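Local coordinates for cobalamin biosynthesis protein CobN (PDB 7C6O) that is the large, catalytic subunit of cobaltochelatase, the enzyme that inserts cobalt into the corrin ring during cobalamin biosynthesis, at residues Val257-Ala262 against Ser844-Ala849; Arg1014-Asp1019 against Ala1201-Trp1206; Tyr1149-Asp1154 against Ala1194-Glu1199. All blocks are in the same frame, centred on the assembly; numbering follows the deposited sequence. Where two conformers were deposited one is given.

Interaction 1: residues Val257-Ala262 against Ser844-Ala849. With GOL (glycerol), chain D.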
loop_
_atom_site.group_PDB
_atom_site.type_symbol
_atom_site.label_atom_id
_atom_site.label_comp_id
_atom_site.label_asym_id
_atom_site.label_seq_id
_atom_site.Cartn_x
_atom_site.Cartn_y
_atom_site.Cartn_z
ATOM N N VAL A 257 -18.227 -5.366 -10.362
ATOM C CA VAL A 257 -18.940 -5.364 -9.092
ATOM C C VAL A 257 -18.349 -6.333 -8.079
ATOM O O VAL A 257 -18.833 -6.386 -6.945
ATOM C CB VAL A 257 -20.443 -5.657 -9.288
ATOM C CG1 VAL A 257 -21.087 -4.582 -10.146
ATOM C CG2 VAL A 257 -20.649 -7.040 -9.892
ATOM N N LYS A 258 -17.323 -7.101 -8.443
ATOM C CA LYS A 258 -16.686 -8.054 -7.532
ATOM C C LYS A 258 -15.175 -7.852 -7.565
ATOM O O LYS A 258 -14.435 -8.670 -8.127
ATOM C CB LYS A 258 -17.057 -9.493 -7.896
ATOM C CG LYS A 258 -16.719 -10.508 -6.818
ATOM C CD LYS A 258 -17.067 -11.923 -7.257
ATOM C CE LYS A 258 -18.534 -12.035 -7.642
ATOM N NZ LYS A 258 -18.957 -13.460 -7.737
ATOM N N PRO A 259 -14.680 -6.768 -6.960
ATOM C CA PRO A 259 -13.235 -6.494 -7.024
ATOM C C PRO A 259 -12.380 -7.581 -6.395
ATOM O O PRO A 259 -11.233 -7.774 -6.821
ATOM C CB PRO A 259 -13.097 -5.159 -6.276
ATOM C CG PRO A 259 -14.311 -5.074 -5.409
ATOM C CD PRO A 259 -15.405 -5.745 -6.189
ATOM N N ALA A 260 -12.907 -8.307 -5.405
ATOM C CA ALA A 260 -12.145 -9.384 -4.781
ATOM C C ALA A 260 -11.730 -10.460 -5.776
ATOM O O ALA A 260 -10.765 -11.185 -5.518
ATOM C CB ALA A 260 -12.953 -10.016 -3.647
ATOM N N ALA A 261 -12.427 -10.587 -6.901
ATOM C CA ALA A 261 -12.094 -11.600 -7.890
ATOM C C ALA A 261 -11.175 -11.078 -8.987
ATOM O O ALA A 261 -10.886 -11.814 -9.936
ATOM C CB ALA A 261 -13.373 -12.171 -8.510
ATOM N N ALA A 262 -10.703 -9.834 -8.878
ATOM C CA ALA A 262 -9.937 -9.198 -9.944
ATOM C C ALA A 262 -8.539 -8.769 -9.512
ATOM O O ALA A 262 -7.856 -8.079 -10.278
ATOM C CB ALA A 262 -10.700 -7.986 -10.488
ATOM N N SER A 844 -4.471 -2.797 -5.694
ATOM C CA SER A 844 -4.094 -3.834 -4.747
ATOM C C SER A 844 -5.273 -4.774 -4.551
ATOM O O SER A 844 -5.538 -5.623 -5.414
ATOM C CB SER A 844 -3.588 -3.218 -3.437
ATOM O OG SER A 844 -4.524 -2.302 -2.897
ATOM N N VAL A 845 -5.996 -4.672 -3.435
ATOM C CA VAL A 845 -6.976 -5.677 -3.048
ATOM C C VAL A 845 -8.255 -5.001 -2.574
ATOM O O VAL A 845 -8.277 -3.815 -2.237
ATOM C CB VAL A 845 -6.433 -6.607 -1.938
ATOM C CG1 VAL A 845 -5.205 -7.361 -2.425
ATOM C CG2 VAL A 845 -6.117 -5.811 -0.677
ATOM N N ASP A 846 -9.328 -5.778 -2.564
ATOM C CA ASP A 846 -10.550 -5.390 -1.877
ATOM C C ASP A 846 -10.275 -5.471 -0.383
ATOM O O ASP A 846 -10.095 -6.580 0.139
ATOM C CB ASP A 846 -11.708 -6.310 -2.280
ATOM C CG ASP A 846 -13.010 -5.990 -1.555
ATOM O OD1 ASP A 846 -13.059 -5.027 -0.762
ATOM O OD2 ASP A 846 -14.000 -6.716 -1.785
ATOM N N PRO A 847 -10.220 -4.348 0.337
ATOM C CA PRO A 847 -9.821 -4.397 1.753
ATOM C C PRO A 847 -10.849 -5.047 2.659
ATOM O O PRO A 847 -10.519 -5.345 3.814
ATOM C CB PRO A 847 -9.626 -2.919 2.107
ATOM C CG PRO A 847 -10.575 -2.203 1.191
ATOM C CD PRO A 847 -10.559 -2.982 -0.100
ATOM N N LYS A 848 -12.075 -5.264 2.187
ATOM C CA LYS A 848 -13.090 -5.983 2.946
ATOM C C LYS A 848 -13.085 -7.479 2.661
ATOM O O LYS A 848 -13.921 -8.205 3.210
ATOM C CB LYS A 848 -14.479 -5.401 2.647
ATOM C CG LYS A 848 -14.645 -3.951 3.090
ATOM C CD LYS A 848 -15.873 -3.300 2.463
ATOM C CE LYS A 848 -17.163 -3.924 2.970
ATOM N NZ LYS A 848 -17.354 -3.707 4.431
ATOM N N ALA A 849 -12.164 -7.955 1.820
ATOM C CA ALA A 849 -12.098 -9.356 1.424
ATOM C C ALA A 849 -10.795 -10.011 1.869
ATOM O O ALA A 849 -10.318 -10.955 1.230
ATOM C CB ALA A 849 -12.277 -9.497 -0.087
HETATM C C1 GOL D . -9.101 -11.611 -3.047
HETATM O O1 GOL D . -10.151 -12.509 -2.917
HETATM C C2 GOL D . -9.347 -10.484 -2.047
HETATM O O2 GOL D . -9.130 -10.899 -0.745
HETATM C C3 GOL D . -8.365 -9.386 -2.469
HETATM O O3 GOL D . -9.014 -8.573 -3.396
HETATM O O HOH W 1 -15.544 -8.061 -3.835
#
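The side chain of Asp-846 lies over the backbone of Ala-260, its CB 3.9 Å from Ala-260 N. The side chains of Asp-846 and Pro-259 meet at a slant, Pro-259 CG 4.0 Å from Asp-846 OD2. The CG of Asp-846 is anti to its backbone N (chi1 178°), and this puts the carboxylate beside Pro-259 and Ala-260, in a short 3-10 segment. No direct hydrogen bond joins the segments. A water bridges them instead: it accepts from Ala-260 N and donates to Asp-846 OD2. The same OD2 takes part in a salt bridge with Arg-917. Asp-846 OD1 accepts from Lys-848 N at 3.1 Å, from above the carboxylate plane. This is an Asx turn, set within the type I beta turn 846-849. Both oxygens are thus held, which should fix the rotation of the group. The turn also presents Ala-849 CB to Ala-260 CB, a 3.7 Å methyl contact. A glycerol, probably from the crystallisation liquor, lies beside the contact. Glycerol O3 accepts from Asp-846 N at 2.9 Å. The contact is buried and joins two loops. One follows strand 246-249; the other leads into helix 853-874, and its Pro-847 and Lys-848 rest on helix 305-313.

Interaction 2: residues Arg1014-Asp1019 against Ala1201-Trp1206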
loop_
_atom_site.group_PDB
_atom_site.type_symbol
_atom_site.label_atom_id
_atom_site.label_comp_id
_atom_site.label_asym_id
_atom_site.label_seq_id
_atom_site.Cartn_x
_atom_site.Cartn_y
_atom_site.Cartn_z
ATOM N N ARG A 1014 22.766 7.522 15.831
ATOM C CA ARG A 1014 23.699 6.903 16.767
ATOM C C ARG A 1014 23.537 7.416 18.194
ATOM O O ARG A 1014 24.364 7.100 19.056
ATOM C CB ARG A 1014 25.157 7.074 16.310
ATOM C CG ARG A 1014 25.403 6.651 14.866
ATOM C CD ARG A 1014 26.889 6.553 14.546
ATOM N NE ARG A 1014 27.551 7.853 14.515
ATOM C CZ ARG A 1014 28.833 8.025 14.207
ATOM N NH1 ARG A 1014 29.590 6.977 13.905
ATOM N NH2 ARG A 1014 29.359 9.241 14.198
ATOM N N SER A 1015 22.480 8.178 18.478
ATOM C CA SER A 1015 22.292 8.788 19.797
ATOM C C SER A 1015 21.503 7.860 20.726
ATOM O O SER A 1015 20.408 8.175 21.195
ATOM C CB SER A 1015 21.604 10.142 19.656
ATOM O OG SER A 1015 22.414 11.054 18.934
ATOM N N TRP A 1016 22.099 6.699 20.994
ATOM C CA TRP A 1016 21.519 5.692 21.872
ATOM C C TRP A 1016 22.656 4.874 22.465
ATOM O O TRP A 1016 23.773 4.870 21.944
ATOM C CB TRP A 1016 20.534 4.786 21.123
ATOM C CG TRP A 1016 21.196 3.935 20.079
ATOM C CD1 TRP A 1016 21.510 4.296 18.799
ATOM C CD2 TRP A 1016 21.635 2.580 20.233
ATOM N NE1 TRP A 1016 22.113 3.244 18.146
ATOM C CE2 TRP A 1016 22.201 2.180 19.005
ATOM C CE3 TRP A 1016 21.598 1.663 21.290
ATOM C CZ2 TRP A 1016 22.730 0.907 18.807
ATOM C CZ3 TRP A 1016 22.123 0.399 21.090
ATOM C CH2 TRP A 1016 22.682 0.033 19.860
ATOM N N ARG A 1017 22.367 4.171 23.561
ATOM C CA ARG A 1017 23.399 3.417 24.264
ATOM C C ARG A 1017 22.945 2.017 24.673
ATOM O O ARG A 1017 23.708 1.053 24.568
ATOM C CB ARG A 1017 23.862 4.201 25.499
ATOM C CG ARG A 1017 24.400 3.337 26.633
ATOM C CD ARG A 1017 25.099 4.186 27.681
ATOM N NE ARG A 1017 24.271 5.300 28.129
ATOM C CZ ARG A 1017 24.737 6.359 28.784
ATOM N NH1 ARG A 1017 23.913 7.329 29.155
ATOM N NH2 ARG A 1017 26.031 6.452 29.060
ATOM N N ASP A 1018 21.714 1.885 25.161
ATOM C CA ASP A 1018 21.308 0.612 25.750
ATOM C C ASP A 1018 19.872 0.276 25.356
ATOM O O ASP A 1018 19.234 0.975 24.562
ATOM C CB ASP A 1018 21.499 0.654 27.274
ATOM C CG ASP A 1018 20.766 1.815 27.931
ATOM O OD1 ASP A 1018 19.885 2.430 27.289
ATOM O OD2 ASP A 1018 21.078 2.114 29.101
ATOM N N ASP A 1019 19.372 -0.824 25.937
ATOM C CA ASP A 1019 18.034 -1.315 25.628
ATOM C C ASP A 1019 16.959 -0.316 26.023
ATOM O O ASP A 1019 15.917 -0.237 25.362
ATOM C CB ASP A 1019 17.785 -2.646 26.341
ATOM C CG ASP A 1019 18.573 -3.793 25.738
ATOM O OD1 ASP A 1019 19.201 -3.596 24.677
ATOM O OD2 ASP A 1019 18.563 -4.896 26.328
ATOM N N ALA A 1201 32.165 -2.437 16.594
ATOM C CA ALA A 1201 33.253 -2.748 17.515
ATOM C C ALA A 1201 33.219 -1.833 18.733
ATOM O O ALA A 1201 33.428 -2.287 19.864
ATOM C CB ALA A 1201 34.597 -2.641 16.796
ATOM N N GLY A 1202 32.949 -0.542 18.524
ATOM C CA GLY A 1202 32.901 0.384 19.645
ATOM C C GLY A 1202 31.818 0.039 20.650
ATOM O O GLY A 1202 32.018 0.162 21.861
ATOM N N ARG A 1203 30.659 -0.407 20.163
ATOM C CA ARG A 1203 29.557 -0.775 21.041
ATOM C C ARG A 1203 29.693 -2.177 21.618
ATOM O O ARG A 1203 28.900 -2.549 22.489
ATOM C CB ARG A 1203 28.225 -0.669 20.292
ATOM C CG ARG A 1203 27.885 0.728 19.800
ATOM C CD ARG A 1203 26.499 0.769 19.167
ATOM N NE ARG A 1203 26.147 2.111 18.712
ATOM C CZ ARG A 1203 25.534 3.016 19.468
ATOM N NH1 ARG A 1203 25.203 2.722 20.718
ATOM N NH2 ARG A 1203 25.255 4.218 18.977
ATOM N N GLY A 1204 30.663 -2.964 21.160
ATOM C CA GLY A 1204 30.778 -4.333 21.609
ATOM C C GLY A 1204 29.836 -5.310 20.939
ATOM O O GLY A 1204 29.825 -6.490 21.314
ATOM N N LEU A 1205 29.026 -4.856 19.976
ATOM C CA LEU A 1205 28.237 -5.785 19.173
ATOM C C LEU A 1205 29.148 -6.726 18.397
ATOM O O LEU A 1205 28.837 -7.910 18.224
ATOM C CB LEU A 1205 27.326 -5.007 18.225
ATOM C CG LEU A 1205 26.281 -4.126 18.909
ATOM C CD1 LEU A 1205 25.662 -3.153 17.911
ATOM C CD2 LEU A 1205 25.214 -4.991 19.553
ATOM N N TRP A 1206 30.264 -6.198 17.903
ATOM C CA TRP A 1206 31.397 -6.984 17.423
ATOM C C TRP A 1206 32.349 -7.099 18.606
ATOM O O TRP A 1206 33.060 -6.148 18.941
ATOM C CB TRP A 1206 32.035 -6.295 16.225
ATOM C CG TRP A 1206 33.119 -7.052 15.538
ATOM C CD1 TRP A 1206 33.594 -8.291 15.853
ATOM C CD2 TRP A 1206 33.867 -6.609 14.403
ATOM N NE1 TRP A 1206 34.596 -8.646 14.980
ATOM C CE2 TRP A 1206 34.782 -7.627 14.081
ATOM C CE3 TRP A 1206 33.848 -5.446 13.625
ATOM C CZ2 TRP A 1206 35.671 -7.521 13.016
ATOM C CZ3 TRP A 1206 34.734 -5.339 12.569
ATOM C CH2 TRP A 1206 35.633 -6.370 12.274
HETATM O O HOH W 2 25.521 0.391 22.449
#
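Arg-1203 and Trp-1016 form a cation-pi stack at the end of helix 1187-1203, which closes in a Schellman motif with Gly-1204 at positive phi. The guanidinium lies flat on the indole, with the planes 1° apart. CZ of Arg-1203 is 3.8 Å from the centroid of the Trp-1016 five-membered ring. NH1 sits over the middle of the indole, and Arg-1203 CD reaches the six-membered ring, 3.8 Å from Trp-1016 CZ2. Extended from CG to NE, the arginine chain reaches the loop across from the helix end. The hydrogen bonds use the edge of the guanidinium. Arg-1203 NH1 gives a nearly straight bond (166°) to Trp-1016 O, 2.9 Å away, though it approaches from above the carbonyl plane. Weak bonds run from NH2 to the carbonyls of Arg-1014 and Trp-1016. The salt bridge of Arg-1203 NE is with Glu-1199, one helical turn back. One group is therefore held by face and edge together, which should limit its rotation. The contact is at the surface and ties the 1014-1019 loop to the helix end. Ala-1155 of helix 1136-1157 also touches Trp-1016. A water accepts from Arg-1203 NH1 and donates to Arg-1017 O, at 2.9 Å from each of these two atoms.

Interaction 3: residues Tyr1149-Asp1154 against Ala1194-Glu1199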
loop_
_atom_site.group_PDB
_atom_site.type_symbol
_atom_site.label_atom_id
_atom_site.label_comp_id
_atom_site.label_asym_id
_atom_site.label_seq_id
_atom_site.Cartn_x
_atom_site.Cartn_y
_atom_site.Cartn_z
ATOM N N TYR A 1149 21.683 -2.624 7.869
ATOM C CA TYR A 1149 20.510 -3.358 8.326
ATOM C C TYR A 1149 20.903 -4.570 9.159
ATOM O O TYR A 1149 20.211 -4.911 10.123
ATOM C CB TYR A 1149 19.645 -3.764 7.130
ATOM C CG TYR A 1149 19.225 -2.582 6.276
ATOM C CD1 TYR A 1149 19.153 -1.301 6.816
ATOM C CD2 TYR A 1149 18.918 -2.743 4.929
ATOM C CE1 TYR A 1149 18.783 -0.216 6.042
ATOM C CE2 TYR A 1149 18.543 -1.660 4.147
ATOM C CZ TYR A 1149 18.479 -0.403 4.710
ATOM O OH TYR A 1149 18.109 0.678 3.939
ATOM N N LEU A 1150 22.014 -5.226 8.813
ATOM C CA LEU A 1150 22.566 -6.239 9.703
ATOM C C LEU A 1150 22.940 -5.631 11.049
ATOM O O LEU A 1150 22.668 -6.221 12.101
ATOM C CB LEU A 1150 23.782 -6.905 9.058
ATOM C CG LEU A 1150 23.489 -7.872 7.911
ATOM C CD1 LEU A 1150 24.789 -8.391 7.313
ATOM C CD2 LEU A 1150 22.617 -9.028 8.390
ATOM N N PHE A 1151 23.558 -4.447 11.032
ATOM C CA PHE A 1151 23.864 -3.742 12.273
ATOM C C PHE A 1151 22.592 -3.449 13.061
ATOM O O PHE A 1151 22.544 -3.652 14.280
ATOM C CB PHE A 1151 24.619 -2.446 11.961
ATOM C CG PHE A 1151 24.903 -1.593 13.173
ATOM C CD1 PHE A 1151 26.068 -1.769 13.904
ATOM C CD2 PHE A 1151 24.011 -0.606 13.573
ATOM C CE1 PHE A 1151 26.336 -0.984 15.014
ATOM C CE2 PHE A 1151 24.273 0.179 14.684
ATOM C CZ PHE A 1151 25.438 -0.010 15.404
ATOM N N GLY A 1152 21.552 -2.966 12.376
ATOM C CA GLY A 1152 20.301 -2.674 13.061
ATOM C C GLY A 1152 19.699 -3.898 13.724
ATOM O O GLY A 1152 19.231 -3.834 14.863
ATOM N N TYR A 1153 19.716 -5.034 13.023
ATOM C CA TYR A 1153 19.213 -6.276 13.597
ATOM C C TYR A 1153 20.118 -6.786 14.713
ATOM O O TYR A 1153 19.639 -7.437 15.649
ATOM C CB TYR A 1153 19.080 -7.331 12.501
ATOM C CG TYR A 1153 17.666 -7.783 12.203
ATOM C CD1 TYR A 1153 17.218 -7.882 10.893
ATOM C CD2 TYR A 1153 16.792 -8.142 13.223
ATOM C CE1 TYR A 1153 15.936 -8.308 10.602
ATOM C CE2 TYR A 1153 15.502 -8.572 12.943
ATOM C CZ TYR A 1153 15.084 -8.654 11.626
ATOM O OH TYR A 1153 13.811 -9.084 11.324
ATOM N N ASP A 1154 21.424 -6.516 14.624
ATOM C CA ASP A 1154 22.331 -6.908 15.698
ATOM C C ASP A 1154 22.144 -6.021 16.921
ATOM O O ASP A 1154 22.105 -6.514 18.055
ATOM C CB ASP A 1154 23.782 -6.851 15.209
ATOM C CG ASP A 1154 24.739 -7.598 16.129
ATOM O OD1 ASP A 1154 24.312 -8.592 16.749
ATOM O OD2 ASP A 1154 25.917 -7.187 16.234
ATOM N N ALA A 1194 32.711 1.398 6.615
ATOM C CA ALA A 1194 33.813 1.346 7.571
ATOM C C ALA A 1194 33.417 1.981 8.894
ATOM O O ALA A 1194 33.738 1.457 9.968
ATOM C CB ALA A 1194 35.046 2.037 6.989
ATOM N N GLU A 1195 32.702 3.105 8.837
ATOM C CA GLU A 1195 32.247 3.756 10.060
ATOM C C GLU A 1195 31.299 2.856 10.844
ATOM O O GLU A 1195 31.409 2.745 12.072
ATOM C CB GLU A 1195 31.572 5.081 9.717
ATOM C CG GLU A 1195 31.769 6.166 10.755
ATOM C CD GLU A 1195 31.143 7.480 10.336
ATOM O OE1 GLU A 1195 29.928 7.495 10.051
ATOM O OE2 GLU A 1195 31.871 8.492 10.276
ATOM N N ARG A 1196 30.363 2.198 10.154
ATOM C CA ARG A 1196 29.389 1.367 10.853
ATOM C C ARG A 1196 30.048 0.144 11.483
ATOM O O ARG A 1196 29.695 -0.249 12.600
ATOM C CB ARG A 1196 28.269 0.941 9.903
ATOM C CG ARG A 1196 27.091 0.288 10.613
ATOM C CD ARG A 1196 26.296 1.311 11.407
ATOM N NE ARG A 1196 25.444 2.116 10.536
ATOM C CZ ARG A 1196 24.737 3.165 10.941
ATOM N NH1 ARG A 1196 24.783 3.551 12.211
ATOM N NH2 ARG A 1196 23.985 3.830 10.077
ATOM N N LEU A 1197 31.004 -0.472 10.784
ATOM C CA LEU A 1197 31.689 -1.629 11.351
ATOM C C LEU A 1197 32.536 -1.228 12.553
ATOM O O LEU A 1197 32.596 -1.956 13.551
ATOM C CB LEU A 1197 32.540 -2.310 10.279
ATOM C CG LEU A 1197 31.737 -2.934 9.131
ATOM C CD1 LEU A 1197 32.603 -3.152 7.900
ATOM C CD2 LEU A 1197 31.099 -4.246 9.577
ATOM N N LEU A 1198 33.179 -0.060 12.486
ATOM C CA LEU A 1198 33.878 0.456 13.656
ATOM C C LEU A 1198 32.912 0.793 14.784
ATOM O O LEU A 1198 33.269 0.657 15.960
ATOM C CB LEU A 1198 34.712 1.678 13.271
ATOM C CG LEU A 1198 35.991 1.358 12.500
ATOM C CD1 LEU A 1198 36.527 2.600 11.815
ATOM C CD2 LEU A 1198 37.036 0.772 13.438
ATOM N N GLU A 1199 31.687 1.223 14.456
ATOM C CA GLU A 1199 30.696 1.455 15.505
ATOM C C GLU A 1199 30.286 0.148 16.175
ATOM O O GLU A 1199 30.100 0.105 17.398
ATOM C CB GLU A 1199 29.465 2.171 14.942
ATOM C CG GLU A 1199 28.365 2.378 15.987
ATOM C CD GLU A 1199 27.096 2.995 15.422
ATOM O OE1 GLU A 1199 26.153 3.219 16.211
ATOM O OE2 GLU A 1199 27.037 3.252 14.200
#
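Phe-1151 points its ring from helix 1136-1157 toward helix 1187-1203 and meets two side chains one turn apart, Arg-1196 and Glu-1199. Both cross it at about a right angle. The CD methylene of Arg-1196 sits over one ring face, offset toward the rim, in a CH-pi contact 3.8 Å from the Phe-1151 ring centroid and 16° off the normal. Arg-1196 CG packs beside it, 3.9 Å from Phe-1151 CB. The bend at chi2 (72°) lays CD over the ring; a second bend at chi3 turns the guanidinium, whose plane is 28° from the ring. Glu-1199 is extended and meets the far end of the phenyl, with Glu-1199 CD 3.4 Å from Phe-1151 CZ. Arg-1196 NH1 binds Glu-1199 OE2 at 3.0 Å, on the syn side of the carboxylate, in a salt bridge within the helix. Arg-1196 NE forms a second salt bridge with Asp-1148, and NH1 also bonds to Ile-1011 O. Glu-1199 OE1 pairs with Arg-1203. The two helices thus join through an aromatic ring laid against an ion-paired network. Arg-1196 is buried and Glu-1199 partly so; each has opposite charges close by, which would probably keep both ionised.

In the fold
Following the chain from the N terminus, interaction 1 comes first. It closes a very long loop, with 581 residues between its segments, and brings the loop after strand 246-249 against the one before helix 853-874. It ends before interaction 2 opens, and their centres are 46 Å apart. Interaction 2 joins the loop between helices 1007-1013 and 1019-1030 to the end of helix 1187-1203. Interaction 3 opens and closes within that span, pairing helices 1136-1157 and 1187-1203. Interactions 2 and 3 share helix 1187-1203, and their centres are 9 Å apart. They touch where Leu-1205 CD1 packs 3.7 Å from Phe-1151 CE1. Together they tie both helices and the 1014-1019 loop into one cluster near the C terminus.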